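Local atomic coordinates of beta subunit of photoactivated adenylyl cyclase (Beggiatoa sp. PS, PDB entry 5M2A), a protein that probably makes cyclic AMP from ATP under blue light, coupling a flavin-binding BLUF photoreceptor domain to an adenylyl cyclase catalytic domain. Residues Thr211-Leu223 with Leu293-Trp307. Sequence-based numbering, arbitrary orientation.
Sequences TKEQGDAAIRTSL and LAFTAGVKKCCQAQW
The first turns of the helix beginning at G215 run nearly antiparallel to strand 293-296 (162°, axes 10.1 Å apart), and the two backbones are nearest at G215, its CA 4.7 Å from C303 CA. G215 CA packs directly against C302 O, 3.6 Å away. Right after it, in the first turn, D216 grips the loop with its carboxylate: OD2 takes Q304 N on its syn lone pair at 2.7 Å, while OD1 accepts A305 N from above the carboxylate plane and, on its anti lone pair, W307 NE1 at 2.8 Å. Held in this way, the indole turns a face to I219, whose CG2 sits 3.6 Å from the six-membered ring centroid, a CH-pi contact; R220 CG lies at the ring's edge. In the I219 conformer modelled here, CG1 is anti to the carbonyl carbon (chi1 -59°), which takes CD1 to the F295 ring. Replacing W307 by alanine would probably leave D216 OD1 one donor short and I219 CG2 without the face it rests on. L251 of strand 247-258, which pairs with strand 293-296, packs on both I219 and F295: this is helix-on-sheet packing in the catalytic domain of the class III nucleotidyl cyclase fold.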
loop_
_atom_site.group_PDB
_atom_site.type_symbol
_atom_site.label_atom_id
_atom_site.label_comp_id
_atom_site.label_asym_id
_atom_site.label_seq_id
_atom_site.Cartn_x
_atom_site.Cartn_y
_atom_site.Cartn_z
ATOM N N THR A 211 5.042 16.172 -10.317
ATOM C CA THR A 211 4.683 17.546 -10.006
ATOM C C THR A 211 4.438 18.344 -11.280
ATOM O O THR A 211 4.744 17.908 -12.387
ATOM C CB THR A 211 5.782 18.224 -9.196
ATOM O OG1 THR A 211 6.923 18.390 -10.040
ATOM C CG2 THR A 211 6.154 17.380 -8.006
ATOM N N LYS A 212 3.935 19.573 -11.114
ATOM C CA LYS A 212 3.715 20.385 -12.303
ATOM C C LYS A 212 5.025 20.802 -12.955
ATOM O O LYS A 212 5.028 21.173 -14.131
ATOM C CB LYS A 212 2.868 21.619 -11.968
ATOM C CG LYS A 212 3.566 22.692 -11.166
ATOM C CD LYS A 212 2.620 23.889 -10.990
ATOM C CE LYS A 212 3.258 24.988 -10.155
ATOM N NZ LYS A 212 2.342 26.158 -9.998
ATOM N N GLU A 213 6.135 20.724 -12.234
ATOM C CA GLU A 213 7.440 21.009 -12.812
ATOM C C GLU A 213 8.021 19.817 -13.568
ATOM O O GLU A 213 9.117 19.934 -14.118
ATOM C CB GLU A 213 8.419 21.448 -11.720
ATOM C CG GLU A 213 8.148 22.841 -11.151
ATOM C CD GLU A 213 6.997 22.855 -10.159
ATOM O OE1 GLU A 213 6.629 21.766 -9.663
ATOM O OE2 GLU A 213 6.459 23.955 -9.873
ATOM N N GLN A 214 7.308 18.693 -13.619
ATOM C CA GLN A 214 7.816 17.438 -14.170
ATOM C C GLN A 214 7.049 16.992 -15.414
ATOM O O GLN A 214 6.993 15.798 -15.720
ATOM C CB GLN A 214 7.786 16.346 -13.098
ATOM C CG GLN A 214 8.887 16.517 -12.054
ATOM C CD GLN A 214 8.759 15.574 -10.871
ATOM O OE1 GLN A 214 7.684 15.066 -10.574
ATOM N NE2 GLN A 214 9.869 15.354 -10.176
ATOM N N GLY A 215 6.490 17.942 -16.168
ATOM C CA GLY A 215 5.745 17.571 -17.368
ATOM C C GLY A 215 6.601 16.828 -18.376
ATOM O O GLY A 215 6.207 15.783 -18.903
ATOM N N ASP A 216 7.796 17.350 -18.654
ATOM C CA ASP A 216 8.657 16.667 -19.610
ATOM C C ASP A 216 9.124 15.328 -19.057
ATOM O O ASP A 216 9.192 14.342 -19.792
ATOM C CB ASP A 216 9.840 17.560 -19.988
ATOM C CG ASP A 216 9.399 18.865 -20.637
ATOM O OD1 ASP A 216 8.760 18.810 -21.709
ATOM O OD2 ASP A 216 9.684 19.946 -20.078
ATOM N N ALA A 217 9.431 15.263 -17.755
ATOM C CA ALA A 217 9.804 13.978 -17.162
ATOM C C ALA A 217 8.679 12.956 -17.285
ATOM O O ALA A 217 8.936 11.758 -17.483
ATOM C CB ALA A 217 10.187 14.156 -15.691
ATOM N N ALA A 218 7.430 13.405 -17.151
ATOM C CA ALA A 218 6.279 12.513 -17.294
ATOM C C ALA A 218 6.165 11.955 -18.713
ATOM O O ALA A 218 5.853 10.768 -18.905
ATOM C CB ALA A 218 5.007 13.265 -16.908
ATOM N N ILE A 219 6.388 12.796 -19.720
ATOM C CA ILE A 219 6.352 12.328 -21.105
ATOM C C ILE A 219 7.512 11.372 -21.364
ATOM O O ILE A 219 7.340 10.303 -21.959
ATOM C CB ILE A 219 6.387 13.525 -22.071
ATOM C CG1 ILE A 219 5.203 14.457 -21.807
ATOM C CG2 ILE A 219 6.432 13.051 -23.528
ATOM C CD1 ILE A 219 3.877 13.833 -22.101
ATOM N N ARG A 220 8.715 11.760 -20.928
ATOM C CA ARG A 220 9.898 10.913 -21.118
ATOM C C ARG A 220 9.747 9.575 -20.403
ATOM O O ARG A 220 10.149 8.527 -20.930
ATOM C CB ARG A 220 11.146 11.651 -20.619
ATOM C CG ARG A 220 11.478 12.857 -21.442
ATOM C CD ARG A 220 12.626 13.680 -20.861
ATOM N NE ARG A 220 12.931 14.771 -21.783
ATOM C CZ ARG A 220 13.296 15.990 -21.399
ATOM N NH1 ARG A 220 13.394 16.266 -20.109
ATOM N NH2 ARG A 220 13.555 16.932 -22.296
ATOM N N THR A 221 9.223 9.597 -19.179
ATOM C CA THR A 221 8.887 8.359 -18.491
ATOM C C THR A 221 8.043 7.456 -19.378
ATOM O O THR A 221 8.351 6.273 -19.569
ATOM C CB THR A 221 8.128 8.685 -17.209
ATOM O OG1 THR A 221 9.020 9.287 -16.266
ATOM C CG2 THR A 221 7.537 7.418 -16.615
ATOM N N SER A 222 6.954 8.007 -19.907
ATOM C CA SER A 222 6.026 7.223 -20.716
ATOM C C SER A 222 6.712 6.650 -21.949
ATOM O O SER A 222 6.517 5.479 -22.301
ATOM C CB SER A 222 4.841 8.107 -21.114
ATOM O OG SER A 222 4.235 8.647 -19.947
ATOM N N LEU A 223 7.475 7.482 -22.663
ATOM C CA LEU A 223 8.162 6.992 -23.859
ATOM C C LEU A 223 9.223 5.961 -23.506
ATOM O O LEU A 223 9.420 4.983 -24.237
ATOM C CB LEU A 223 8.790 8.162 -24.615
ATOM C CG LEU A 223 7.780 9.215 -25.055
ATOM C CD1 LEU A 223 8.511 10.455 -25.579
ATOM C CD2 LEU A 223 6.853 8.634 -26.115
ATOM N N LEU A 293 0.311 6.863 -26.010
ATOM C CA LEU A 293 0.312 7.838 -24.928
ATOM C C LEU A 293 -0.737 8.894 -25.239
ATOM O O LEU A 293 -0.765 9.425 -26.348
ATOM C CB LEU A 293 1.687 8.498 -24.789
ATOM C CG LEU A 293 1.792 9.737 -23.904
ATOM C CD1 LEU A 293 1.497 9.352 -22.463
ATOM C CD2 LEU A 293 3.178 10.353 -24.033
ATOM N N ALA A 294 -1.594 9.201 -24.274
ATOM C CA ALA A 294 -2.572 10.266 -24.456
ATOM C C ALA A 294 -2.616 11.137 -23.215
ATOM O O ALA A 294 -2.561 10.623 -22.097
ATOM C CB ALA A 294 -3.973 9.709 -24.738
ATOM N N PHE A 295 -2.747 12.452 -23.400
ATOM C CA PHE A 295 -2.748 13.326 -22.239
ATOM C C PHE A 295 -3.564 14.583 -22.517
ATOM O O PHE A 295 -3.991 14.855 -23.649
ATOM C CB PHE A 295 -1.312 13.651 -21.780
ATOM C CG PHE A 295 -0.421 14.170 -22.871
ATOM C CD1 PHE A 295 -0.529 15.483 -23.305
ATOM C CD2 PHE A 295 0.547 13.346 -23.442
ATOM C CE1 PHE A 295 0.294 15.972 -24.312
ATOM C CE2 PHE A 295 1.370 13.830 -24.457
ATOM C CZ PHE A 295 1.245 15.133 -24.887
ATOM N N THR A 296 -3.803 15.335 -21.448
ATOM C CA THR A 296 -4.654 16.516 -21.503
ATOM C C THR A 296 -3.871 17.755 -21.913
ATOM O O THR A 296 -2.638 17.775 -21.906
ATOM C CB THR A 296 -5.315 16.772 -20.149
ATOM O OG1 THR A 296 -4.297 16.988 -19.164
ATOM C CG2 THR A 296 -6.165 15.581 -19.734
ATOM N N ALA A 297 -4.622 18.804 -22.269
ATOM C CA ALA A 297 -4.010 20.100 -22.542
ATOM C C ALA A 297 -3.197 20.601 -21.352
ATOM O O ALA A 297 -2.154 21.228 -21.536
ATOM C CB ALA A 297 -5.082 21.120 -22.920
ATOM N N GLY A 298 -3.637 20.302 -20.129
ATOM C CA GLY A 298 -2.899 20.760 -18.962
ATOM C C GLY A 298 -1.528 20.121 -18.849
ATOM O O GLY A 298 -0.568 20.754 -18.405
ATOM N N VAL A 299 -1.420 18.849 -19.232
ATOM C CA VAL A 299 -0.111 18.204 -19.266
ATOM C C VAL A 299 0.773 18.895 -20.284
ATOM O O VAL A 299 1.950 19.166 -20.031
ATOM C CB VAL A 299 -0.260 16.704 -19.579
ATOM C CG1 VAL A 299 1.118 16.092 -19.862
ATOM C CG2 VAL A 299 -0.941 15.994 -18.412
ATOM N N LYS A 300 0.200 19.205 -21.454
ATOM C CA LYS A 300 0.950 19.887 -22.503
ATOM C C LYS A 300 1.530 21.199 -21.996
ATOM O O LYS A 300 2.708 21.497 -22.228
ATOM C CB LYS A 300 0.038 20.125 -23.713
ATOM C CG LYS A 300 0.686 20.853 -24.889
ATOM C CD LYS A 300 -0.305 20.981 -26.038
ATOM C CE LYS A 300 0.284 21.757 -27.214
ATOM N NZ LYS A 300 0.516 23.192 -26.899
ATOM N N LYS A 301 0.727 21.985 -21.272
ATOM C CA LYS A 301 1.205 23.269 -20.774
ATOM C C LYS A 301 2.287 23.130 -19.706
ATOM O O LYS A 301 3.006 24.103 -19.454
ATOM C CB LYS A 301 0.025 24.090 -20.235
ATOM C CG LYS A 301 -1.017 24.376 -21.303
ATOM C CD LYS A 301 -2.099 25.335 -20.833
ATOM C CE LYS A 301 -3.437 24.629 -20.723
ATOM N NZ LYS A 301 -4.568 25.595 -20.677
ATOM N N CYS A 302 2.426 21.961 -19.078
ATOM C CA CYS A 302 3.500 21.721 -18.111
ATOM C C CYS A 302 4.829 21.346 -18.754
ATOM O O CYS A 302 5.807 21.127 -18.030
ATOM C CB CYS A 302 3.136 20.597 -17.144
ATOM S SG CYS A 302 1.827 20.991 -15.997
ATOM N N CYS A 303 4.886 21.211 -20.070
ATOM C CA CYS A 303 6.103 20.787 -20.746
ATOM C C CYS A 303 6.845 21.991 -21.298
ATOM O O CYS A 303 6.234 22.929 -21.814
ATOM C CB CYS A 303 5.785 19.818 -21.880
ATOM S SG CYS A 303 4.954 18.358 -21.303
ATOM N N GLN A 304 8.171 21.952 -21.188
ATOM C CA GLN A 304 9.024 22.983 -21.752
ATOM C C GLN A 304 9.823 22.509 -22.954
ATOM O O GLN A 304 10.330 23.351 -23.704
ATOM C CB GLN A 304 9.985 23.515 -20.680
ATOM C CG GLN A 304 9.268 24.070 -19.460
ATOM C CD GLN A 304 10.051 23.873 -18.182
ATOM O OE1 GLN A 304 10.011 22.804 -17.574
ATOM N NE2 GLN A 304 10.774 24.907 -17.767
ATOM N N ALA A 305 9.928 21.198 -23.172
ATOM C CA ALA A 305 10.735 20.689 -24.268
ATOM C C ALA A 305 9.998 20.859 -25.593
ATOM O O ALA A 305 8.784 21.080 -25.637
ATOM C CB ALA A 305 11.092 19.218 -24.041
ATOM N N GLN A 306 10.754 20.741 -26.682
ATOM C CA GLN A 306 10.218 20.950 -28.028
ATOM C C GLN A 306 9.570 19.671 -28.560
ATOM O O GLN A 306 9.957 19.114 -29.587
ATOM C CB GLN A 306 11.318 21.441 -28.965
ATOM C CG GLN A 306 11.932 22.774 -28.569
ATOM C CD GLN A 306 10.976 23.938 -28.749
ATOM O OE1 GLN A 306 10.303 24.055 -29.775
ATOM N NE2 GLN A 306 10.912 24.809 -27.748
ATOM N N TRP A 307 8.559 19.201 -27.837
ATOM C CA TRP A 307 7.780 18.080 -28.337
ATOM C C TRP A 307 6.993 18.505 -29.571
ATOM O O TRP A 307 6.610 19.668 -29.716
ATOM C CB TRP A 307 6.810 17.568 -27.272
ATOM C CG TRP A 307 7.473 17.180 -25.995
ATOM C CD1 TRP A 307 7.470 17.878 -24.826
ATOM C CD2 TRP A 307 8.242 15.998 -25.759
ATOM N NE1 TRP A 307 8.183 17.197 -23.870
ATOM C CE2 TRP A 307 8.672 16.040 -24.418
ATOM C CE3 TRP A 307 8.603 14.903 -26.550
ATOM C CZ2 TRP A 307 9.455 15.037 -23.851
ATOM C CZ3 TRP A 307 9.380 13.905 -25.991
ATOM C CH2 TRP A 307 9.794 13.972 -24.651
HETATM O O HOH W 1 8.979 19.933 -17.372
#